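Local atomic coordinates of putative carbohydrate metabolism domain-containing protein (Bacteroides vulgatus, PDB entry 3S30), a protein that is a putative glycoside hydrolase with a galactose-binding-like fold and probably acts in carbohydrate metabolism, its substrate not being established. Residues 175-178 with 179-183; 232-236 with 237-241; 260-263 with 264-268. All coordinates share one frame; numbering follows the deposited sequence.

In the fold
The three contacts are local and follow one another along the chain of a putative carbohydrate metabolism domain with a galactose-binding-like fold. Interactions 1 and 2 lie at the surface, on the same side of the chain's centre. Their centres are about 15 Å apart and their nearest atoms about 7 Å, so they do not touch. Interaction 3 is buried beside strands 208-213 and 247-254. Its centre is about 24 Å from that of interaction 1 and 26 Å from that of interaction 2. A sodium ion is bound by N105, E107, N165 and D343. None of these residues belongs to the three contacts, which are a helix end, a hairpin and a turn.

Interaction 1: 175-178 with 179-183; sequences GSLG and TLVGM
L177 packs against L180 and V181 at the end of the short helix 176-180, which a Schellman motif closes. The L177 CG is turned trans to its own N (chi1 -167°), and this carries CD1 round toward the next turn. One methyl then serves both neighbours: L177 CD1 is 4.5 Å from L180 CB and 4.4 Å from V181 CG1. Both touches are loose. L180 sends its own branch back along the helix, where its CD1 lies 4.0 Å from S176 O. V181 is pressed closer to the main chain. Its CG2 is 3.2 Å from L177 O and also borders G178 O.

L177 O takes the last regular helical bond, from V181 N at 3.1 Å, with the donor nearly in line with the carbonyl (165°). V181 N makes a second, weak bond to G178 O. V181 is also the first residue to leave helical angles. G182 follows as the C-prime residue, with a positive phi that favours glycine. G182 N reaches T179 O at 2.8 Å. The side chain of M183, a selenomethionine, starts beside G178 O, with CB 3.3 Å from it, and then bends off. Its carbonyl oxygen accepts a bond from T174 OG1, just ahead of the helix. M183 N closes the motif on G178 O, tilted 35° from the carbonyl plane; their 2.5 Å separation is probably too short to be exact.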
ATOM      1  N   GLY A 175      -1.458 -20.332  -0.313  1.00 73.09           N
ATOM      2  CA  GLY A 175      -1.936 -21.694  -0.124  1.00 77.88           C
ATOM      3  C   GLY A 175      -1.984 -22.422  -1.448  1.00 75.44           C
ATOM      4  O   GLY A 175      -2.013 -21.791  -2.499  1.00 69.12           O
ATOM      5  N   SER A 176      -1.998 -23.754  -1.379  1.00 82.40           N
ATOM      6  CA  SER A 176      -1.959 -24.652  -2.546  1.00 82.24           C
ATOM      7  C   SER A 176      -2.395 -24.039  -3.872  1.00 75.51           C
ATOM      8  O   SER A 176      -1.687 -24.131  -4.877  1.00 74.50           O
ATOM      9  CB  SER A 176      -2.853 -25.854  -2.278  1.00 89.26           C
ATOM     10  OG  SER A 176      -4.193 -25.432  -2.114  1.00 92.48           O
ATOM     11  N   LEU A 177      -3.569 -23.427  -3.876  1.00 73.76           N
ATOM     12  CA  LEU A 177      -4.149 -22.937  -5.119  1.00 72.38           C
ATOM     13  C   LEU A 177      -3.384 -21.762  -5.722  1.00 68.58           C
ATOM     14  O   LEU A 177      -3.312 -21.642  -6.939  1.00 69.45           O
ATOM     15  CB  LEU A 177      -5.624 -22.573  -4.919  1.00 73.92           C
ATOM     16  CG  LEU A 177      -6.431 -22.338  -6.194  1.00 74.81           C
ATOM     17  CD1 LEU A 177      -6.207 -23.440  -7.219  1.00 66.96           C
ATOM     18  CD2 LEU A 177      -7.911 -22.207  -5.862  1.00 77.75           C
ATOM     19  N   GLY A 178      -2.820 -20.906  -4.876  1.00 67.81           N
ATOM     20  CA  GLY A 178      -2.097 -19.715  -5.326  1.00 65.81           C
ATOM     21  C   GLY A 178      -1.042 -19.981  -6.385  1.00 65.94           C
ATOM     22  O   GLY A 178      -1.026 -19.316  -7.413  1.00 67.18           O
ATOM     23  N   THR A 179      -0.161 -20.947  -6.131  1.00 67.02           N
ATOM     24  CA  THR A 179       0.874 -21.345  -7.092  1.00 69.00           C
ATOM     25  C   THR A 179       0.272 -21.712  -8.442  1.00 69.02           C
ATOM     26  O   THR A 179       0.662 -21.189  -9.481  1.00 69.41           O
ATOM     27  CB  THR A 179       1.665 -22.592  -6.607  1.00 73.61           C
ATOM     28  OG1 THR A 179       2.023 -22.448  -5.228  1.00 74.20           O
ATOM     29  CG2 THR A 179       2.916 -22.801  -7.463  1.00 74.57           C
ATOM     30  N   LEU A 180      -0.708 -22.605  -8.403  1.00 69.93           N
ATOM     31  CA  LEU A 180      -1.317 -23.146  -9.613  1.00 72.20           C
ATOM     32  C   LEU A 180      -1.998 -22.088 -10.481  1.00 74.17           C
ATOM     33  O   LEU A 180      -2.095 -22.258 -11.704  1.00 78.12           O
ATOM     34  CB  LEU A 180      -2.287 -24.268  -9.248  1.00 73.11           C
ATOM     35  CG  LEU A 180      -1.583 -25.480  -8.629  1.00 72.58           C
ATOM     36  CD1 LEU A 180      -2.578 -26.419  -7.978  1.00 77.03           C
ATOM     37  CD2 LEU A 180      -0.766 -26.186  -9.680  1.00 71.69           C
ATOM     38  N   VAL A 181      -2.440 -20.992  -9.866  1.00 73.42           N
ATOM     39  CA  VAL A 181      -2.971 -19.847 -10.627  1.00 78.14           C
ATOM     40  C   VAL A 181      -1.929 -18.725 -10.822  1.00 80.09           C
ATOM     41  O   VAL A 181      -2.274 -17.594 -11.181  1.00 84.62           O
ATOM     42  CB  VAL A 181      -4.271 -19.285  -9.993  1.00 79.41           C
ATOM     43  CG1 VAL A 181      -5.402 -20.290 -10.150  1.00 75.81           C
ATOM     44  CG2 VAL A 181      -4.056 -18.939  -8.533  1.00 71.27           C
ATOM     45  N   GLY A 182      -0.652 -19.054 -10.628  1.00 77.71           N
ATOM     46  CA  GLY A 182       0.431 -18.099 -10.833  1.00 80.58           C
ATOM     47  C   GLY A 182       0.522 -17.016  -9.769  1.00 78.30           C
ATOM     48  O   GLY A 182       1.076 -15.949 -10.021  1.00 83.75           O
HETATM   49  N   MSE A 183      -0.006 -17.301  -8.581  1.00 72.69           N
HETATM   50  CA  MSE A 183       0.050 -16.390  -7.439  1.00 71.01           C
HETATM   51  C   MSE A 183       0.876 -17.036  -6.306  1.00 66.67           C
HETATM   52  O   MSE A 183       0.346 -17.282  -5.217  1.00 63.27           O
HETATM   53  CB  MSE A 183      -1.363 -16.097  -6.919  1.00 71.40           C
HETATM   54  CG  MSE A 183      -2.475 -16.040  -7.969  1.00 79.35           C
HETATM   55 SE   MSE A 183      -3.337 -14.315  -8.118  0.75 91.36          SE
HETATM   56  CE  MSE A 183      -2.441 -13.639  -9.708  1.00 91.86           C
TER

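Interaction 2: 232-236 with 237-241; sequences EFYEN and GESTN
T240 and E235 meet through their side chains across a two-stranded hairpin. T240 OG1 donates to E235 OE2 at 2.6 Å and uses the anti lone pair of that oxygen. The two side chains cross at about a right angle. With chi1 at 50°, E235 CG leans in over its own main chain, and the extended remainder brings OE2 to T240 OG1. F233 is on the same face, with its CB 3.6 Å from T240 OG1. Y234 and S239 occupy the other face, where Y234 CE1 is 4.4 Å from S239 CB. S239 OG donates to E232 OE1 at 2.5 Å, again on the anti lone pair.

The register sets F233 opposite T240 and Y234 opposite S239, so the two side-chain bonds run diagonally. F233 and T240 are a hydrogen-bonded antiparallel pair: F233 N to T240 O is 2.8 Å, and T240 N to F233 O is 3.0 Å. E235 and E238 form the next such pair. A type II' turn through N236 and G237 joins the strands. Further out, T240 OG1 also bonds R242 N, and E235 OE1 has a long, weak ion pair with R242 NH1. F233 rests on loop residues R242, D244 and Q333. Y234 touches P336, and its backbone bonds to G334.

The hairpin 233-240 is a small sheet of its own, placed between strands 218-228 and 247-254 in chain order.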
ATOM      1  N   GLU A 232      14.287 -16.541   1.939  1.00 60.19           N
ATOM      2  CA  GLU A 232      14.214 -17.115   0.606  1.00 61.03           C
ATOM      3  C   GLU A 232      13.397 -16.224  -0.326  1.00 59.59           C
ATOM      4  O   GLU A 232      12.211 -15.988  -0.090  1.00 57.18           O
ATOM      5  CB  GLU A 232      13.620 -18.516   0.671  1.00 63.99           C
ATOM      6  CG  GLU A 232      14.538 -19.528   1.343  1.00 68.62           C
ATOM      7  CD  GLU A 232      13.934 -20.908   1.405  1.00 79.85           C
ATOM      8  OE1 GLU A 232      13.643 -21.491   0.338  1.00 84.63           O
ATOM      9  OE2 GLU A 232      13.753 -21.421   2.527  1.00 90.68           O
ATOM     10  N   PHE A 233      14.055 -15.725  -1.374  1.00 57.74           N
ATOM     11  CA  PHE A 233      13.422 -14.857  -2.353  1.00 56.32           C
ATOM     12  C   PHE A 233      12.817 -15.708  -3.476  1.00 57.16           C
ATOM     13  O   PHE A 233      13.523 -16.468  -4.122  1.00 57.80           O
ATOM     14  CB  PHE A 233      14.467 -13.868  -2.906  1.00 56.30           C
ATOM     15  CG  PHE A 233      13.879 -12.717  -3.682  1.00 51.44           C
ATOM     16  CD1 PHE A 233      13.562 -12.854  -5.023  1.00 54.40           C
ATOM     17  CD2 PHE A 233      13.653 -11.494  -3.070  1.00 54.77           C
ATOM     18  CE1 PHE A 233      13.017 -11.790  -5.749  1.00 53.09           C
ATOM     19  CE2 PHE A 233      13.108 -10.429  -3.783  1.00 51.98           C
ATOM     20  CZ  PHE A 233      12.789 -10.584  -5.136  1.00 47.64           C
ATOM     21  N   TYR A 234      11.511 -15.578  -3.699  1.00 57.71           N
ATOM     22  CA  TYR A 234      10.835 -16.292  -4.794  1.00 61.64           C
ATOM     23  C   TYR A 234      10.927 -15.478  -6.073  1.00 61.62           C
ATOM     24  O   TYR A 234      10.464 -14.349  -6.132  1.00 62.43           O
ATOM     25  CB  TYR A 234       9.356 -16.580  -4.466  1.00 61.83           C
ATOM     26  CG  TYR A 234       9.117 -17.688  -3.449  1.00 63.12           C
ATOM     27  CD1 TYR A 234      10.116 -18.099  -2.577  1.00 63.14           C
ATOM     28  CD2 TYR A 234       7.866 -18.309  -3.349  1.00 70.53           C
ATOM     29  CE1 TYR A 234       9.891 -19.097  -1.645  1.00 67.67           C
ATOM     30  CE2 TYR A 234       7.630 -19.312  -2.419  1.00 70.54           C
ATOM     31  CZ  TYR A 234       8.651 -19.698  -1.568  1.00 72.94           C
ATOM     32  OH  TYR A 234       8.447 -20.676  -0.626  1.00 76.67           O
ATOM     33  N   GLU A 235      11.551 -16.056  -7.084  1.00 65.34           N
ATOM     34  CA  GLU A 235      11.680 -15.425  -8.392  1.00 67.39           C
ATOM     35  C   GLU A 235      11.712 -16.538  -9.438  1.00 71.61           C
ATOM     36  O   GLU A 235      12.527 -17.464  -9.342  1.00 70.95           O
ATOM     37  CB  GLU A 235      12.941 -14.541  -8.476  1.00 66.55           C
ATOM     38  CG  GLU A 235      14.270 -15.204  -8.020  1.00 70.00           C
ATOM     39  CD  GLU A 235      15.456 -14.222  -7.998  1.00 72.96           C
ATOM     40  OE1 GLU A 235      15.576 -13.374  -8.907  1.00 75.04           O
ATOM     41  OE2 GLU A 235      16.280 -14.296  -7.065  1.00 76.67           O
ATOM     42  N   ASN A 236      10.811 -16.445 -10.416  1.00 74.97           N
ATOM     43  CA  ASN A 236      10.631 -17.479 -11.436  1.00 80.79           C
ATOM     44  C   ASN A 236      10.114 -18.758 -10.765  1.00 81.73           C
ATOM     45  O   ASN A 236       9.158 -18.693  -9.987  1.00 83.83           O
ATOM     46  CB  ASN A 236      11.931 -17.672 -12.235  1.00 83.52           C
ATOM     47  CG  ASN A 236      12.492 -16.344 -12.752  1.00 87.82           C
ATOM     48  OD1 ASN A 236      11.751 -15.516 -13.296  1.00 90.88           O
ATOM     49  ND2 ASN A 236      13.795 -16.134 -12.575  1.00 88.64           N
ATOM     50  N   GLY A 237      10.717 -19.908 -11.034  1.00 81.53           N
ATOM     51  CA  GLY A 237      10.391 -21.107 -10.269  1.00 82.15           C
ATOM     52  C   GLY A 237      11.478 -21.451  -9.267  1.00 79.34           C
ATOM     53  O   GLY A 237      11.697 -22.623  -8.963  1.00 82.21           O
ATOM     54  N   GLU A 238      12.144 -20.428  -8.745  1.00 73.97           N
ATOM     55  CA  GLU A 238      13.331 -20.610  -7.920  1.00 72.92           C
ATOM     56  C   GLU A 238      13.266 -19.871  -6.586  1.00 68.49           C
ATOM     57  O   GLU A 238      12.603 -18.837  -6.453  1.00 63.49           O
ATOM     58  CB  GLU A 238      14.565 -20.144  -8.696  1.00 73.24           C
ATOM     59  CG  GLU A 238      14.772 -20.884 -10.008  1.00 77.22           C
ATOM     60  CD  GLU A 238      16.111 -20.579 -10.641  1.00 79.67           C
ATOM     61  OE1 GLU A 238      16.669 -19.489 -10.362  1.00 79.03           O
ATOM     62  OE2 GLU A 238      16.608 -21.433 -11.406  1.00 74.29           O
ATOM     63  N   SER A 239      13.984 -20.419  -5.611  1.00 66.71           N
ATOM     64  CA  SER A 239      14.120 -19.829  -4.282  1.00 65.04           C
ATOM     65  C   SER A 239      15.590 -19.493  -4.023  1.00 61.24           C
ATOM     66  O   SER A 239      16.412 -20.402  -3.934  1.00 62.06           O
ATOM     67  CB  SER A 239      13.606 -20.829  -3.245  1.00 67.39           C
ATOM     68  OG  SER A 239      14.050 -20.504  -1.945  1.00 70.23           O
ATOM     69  N   THR A 240      15.911 -18.202  -3.901  1.00 58.83           N
ATOM     70  CA  THR A 240      17.306 -17.720  -3.807  1.00 56.52           C
ATOM     71  C   THR A 240      17.590 -16.892  -2.550  1.00 55.29           C
ATOM     72  O   THR A 240      16.677 -16.562  -1.804  1.00 54.17           O
ATOM     73  CB  THR A 240      17.674 -16.834  -5.010  1.00 57.72           C
ATOM     74  OG1 THR A 240      16.981 -15.583  -4.911  1.00 57.85           O
ATOM     75  CG2 THR A 240      17.311 -17.526  -6.348  1.00 58.68           C
ATOM     76  N   ASN A 241      18.866 -16.559  -2.328  1.00 55.70           N
ATOM     77  CA  ASN A 241      19.252 -15.650  -1.225  1.00 56.04           C
ATOM     78  C   ASN A 241      19.342 -14.185  -1.661  1.00 56.94           C
ATOM     79  O   ASN A 241      20.007 -13.383  -1.013  1.00 58.95           O
ATOM     80  CB  ASN A 241      20.568 -16.078  -0.556  1.00 56.23           C
ATOM     81  CG  ASN A 241      21.794 -15.810  -1.428  1.00 54.38           C
ATOM     82  OD1 ASN A 241      21.703 -15.838  -2.641  1.00 47.01           O
ATOM     83  ND2 ASN A 241      22.945 -15.567  -0.801  1.00 47.54           N
TER

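Interaction 3: 260-263 with 264-268; sequences QMLD and GHIAK
D263 and I266 bound a type I beta turn, in which I266 N donates to D263 O at 3.3 Å from above the carbonyl plane. The D263 side chain reaches forward to H265. Its CG lies between N and the carbonyl carbon (chi1 64°), which directs the carboxylate at H265. D263 OD1 then accepts two bonds from that residue. H265 ND1 is 2.7 Å from D263 OD1. H265 N is 3.2 Å from the same D263 OD1. Both donors come from the same face of the carboxylate, above its plane. On the histidine side, OD1 sits at the ring edge, only 2° out of the ring plane. The carboxylate and ring planes are 45° apart.

The bond from H265 N to D263 OD1 makes an Asx turn, laid over the beta turn just after the short, weakly bonded strand at about 262-263. The D263 to H265 pair is also a histidine-carboxylate hydrogen bond, and it helps to fix how the ring is turned. An alanine in place of D263 has no carboxylate, which is likely to leave H265 ND1 and N without their shared partner and the ring freer to turn.

On the apolar side, L262 CD1 meets I266 CD1 at 4.1 Å, as the two side chains cross obliquely. I266 CG2 also lies close to the turn carbonyl, 3.3 Å from D263 O. Y249 and L251 of strand 247-254 and F210 of strand 208-213 pack on I266. The H265 side chain touches L205 and S206 of helix 204-207, and L262 pairs through its backbone with F210.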
ATOM      1  N   GLN A 260     -10.403   7.749 -13.385  1.00 73.80           N
ATOM      2  CA  GLN A 260     -10.867   8.025 -12.029  1.00 71.25           C
ATOM      3  C   GLN A 260      -9.946   7.414 -10.975  1.00 68.27           C
ATOM      4  O   GLN A 260      -9.939   7.860  -9.828  1.00 66.24           O
ATOM      5  CB  GLN A 260     -12.285   7.477 -11.843  1.00 72.26           C
ATOM      6  CG  GLN A 260     -13.361   8.278 -12.563  1.00 78.16           C
ATOM      7  CD  GLN A 260     -13.683   9.584 -11.858  1.00 79.54           C
ATOM      8  OE1 GLN A 260     -14.136   9.580 -10.715  1.00 79.29           O
ATOM      9  NE2 GLN A 260     -13.444  10.706 -12.536  1.00 73.55           N
HETATM   10  N   MSE A 261      -9.201   6.377 -11.364  1.00 67.12           N
HETATM   11  CA  MSE A 261      -8.262   5.701 -10.485  1.00 63.88           C
HETATM   12  C   MSE A 261      -7.018   5.290 -11.269  1.00 63.20           C
HETATM   13  O   MSE A 261      -7.091   5.043 -12.469  1.00 65.07           O
HETATM   14  CB  MSE A 261      -8.914   4.455  -9.875  1.00 63.70           C
HETATM   15  CG  MSE A 261     -10.146   4.721  -9.005  1.00 61.44           C
HETATM   16 SE   MSE A 261      -9.724   5.576  -7.314  0.75 53.99          SE
HETATM   17  CE  MSE A 261      -9.024   4.015  -6.316  1.00 51.96           C
ATOM     18  N   LEU A 262      -5.875   5.243 -10.588  1.00 61.37           N
ATOM     19  CA  LEU A 262      -4.688   4.580 -11.119  1.00 61.45           C
ATOM     20  C   LEU A 262      -4.612   3.201 -10.475  1.00 59.39           C
ATOM     21  O   LEU A 262      -5.437   2.868  -9.618  1.00 57.37           O
ATOM     22  CB  LEU A 262      -3.415   5.382 -10.832  1.00 60.34           C
ATOM     23  CG  LEU A 262      -3.381   6.816 -11.378  1.00 62.63           C
ATOM     24  CD1 LEU A 262      -2.040   7.473 -11.031  1.00 56.58           C
ATOM     25  CD2 LEU A 262      -3.645   6.862 -12.902  1.00 60.48           C
ATOM     26  N   ASP A 263      -3.642   2.398 -10.904  1.00 58.48           N
ATOM     27  CA  ASP A 263      -3.457   1.062 -10.350  1.00 57.11           C
ATOM     28  C   ASP A 263      -1.966   0.682 -10.264  1.00 56.46           C
ATOM     29  O   ASP A 263      -1.092   1.558 -10.337  1.00 56.29           O
ATOM     30  CB  ASP A 263      -4.306   0.036 -11.118  1.00 57.03           C
ATOM     31  CG  ASP A 263      -3.894  -0.117 -12.587  1.00 62.90           C
ATOM     32  OD1 ASP A 263      -2.760   0.266 -12.956  1.00 59.80           O
ATOM     33  OD2 ASP A 263      -4.719  -0.639 -13.379  1.00 65.52           O
ATOM     34  N   GLY A 264      -1.685  -0.612 -10.095  1.00 56.12           N
ATOM     35  CA  GLY A 264      -0.330  -1.107  -9.840  1.00 54.60           C
ATOM     36  C   GLY A 264       0.683  -0.964 -10.955  1.00 55.59           C
ATOM     37  O   GLY A 264       1.866  -1.230 -10.752  1.00 56.11           O
ATOM     38  N   HIS A 265       0.234  -0.560 -12.139  1.00 57.08           N
ATOM     39  CA  HIS A 265       1.139  -0.344 -13.271  1.00 58.01           C
ATOM     40  C   HIS A 265       1.993   0.901 -13.076  1.00 57.74           C
ATOM     41  O   HIS A 265       3.052   1.011 -13.664  1.00 61.01           O
ATOM     42  CB  HIS A 265       0.359  -0.210 -14.573  1.00 59.54           C
ATOM     43  CG  HIS A 265      -0.392  -1.440 -14.960  1.00 59.79           C
ATOM     44  ND1 HIS A 265      -1.697  -1.665 -14.576  1.00 56.71           N
ATOM     45  CD2 HIS A 265      -0.033  -2.504 -15.718  1.00 62.53           C
ATOM     46  CE1 HIS A 265      -2.107  -2.820 -15.076  1.00 61.99           C
ATOM     47  NE2 HIS A 265      -1.115  -3.351 -15.770  1.00 60.53           N
ATOM     48  N   ILE A 266       1.520   1.834 -12.258  1.00 57.80           N
ATOM     49  CA  ILE A 266       2.228   3.078 -11.989  1.00 58.89           C
ATOM     50  C   ILE A 266       3.651   2.822 -11.461  1.00 60.40           C
ATOM     51  O   ILE A 266       4.602   3.464 -11.901  1.00 63.32           O
ATOM     52  CB  ILE A 266       1.411   3.973 -11.009  1.00 56.67           C
ATOM     53  CG1 ILE A 266       1.884   5.421 -11.058  1.00 59.02           C
ATOM     54  CG2 ILE A 266       1.487   3.448  -9.580  1.00 60.51           C
ATOM     55  CD1 ILE A 266       1.609   6.102 -12.414  1.00 64.92           C
ATOM     56  N   ALA A 267       3.803   1.853 -10.559  1.00 60.00           N
ATOM     57  CA  ALA A 267       5.112   1.525  -9.997  1.00 60.29           C
ATOM     58  C   ALA A 267       6.004   0.734 -10.966  1.00 62.84           C
ATOM     59  O   ALA A 267       7.193   0.565 -10.700  1.00 64.69           O
ATOM     60  CB  ALA A 267       4.949   0.760  -8.664  1.00 56.57           C
ATOM     61  N   LYS A 268       5.436   0.229 -12.062  1.00 64.91           N
ATOM     62  CA  LYS A 268       6.213  -0.491 -13.086  1.00 68.64           C
ATOM     63  C   LYS A 268       6.610   0.411 -14.258  1.00 70.57           C
ATOM     64  O   LYS A 268       7.338  -0.017 -15.161  1.00 70.86           O
ATOM     65  CB  LYS A 268       5.425  -1.705 -13.606  1.00 70.66           C
ATOM     66  CG  LYS A 268       5.818  -3.054 -12.982  1.00 73.24           C
ATOM     67  CD  LYS A 268       5.923  -3.018 -11.454  1.00 72.26           C
ATOM     68  CE  LYS A 268       6.500  -4.328 -10.930  1.00 74.19           C
ATOM     69  NZ  LYS A 268       7.131  -4.220  -9.593  1.00 68.12           N
TER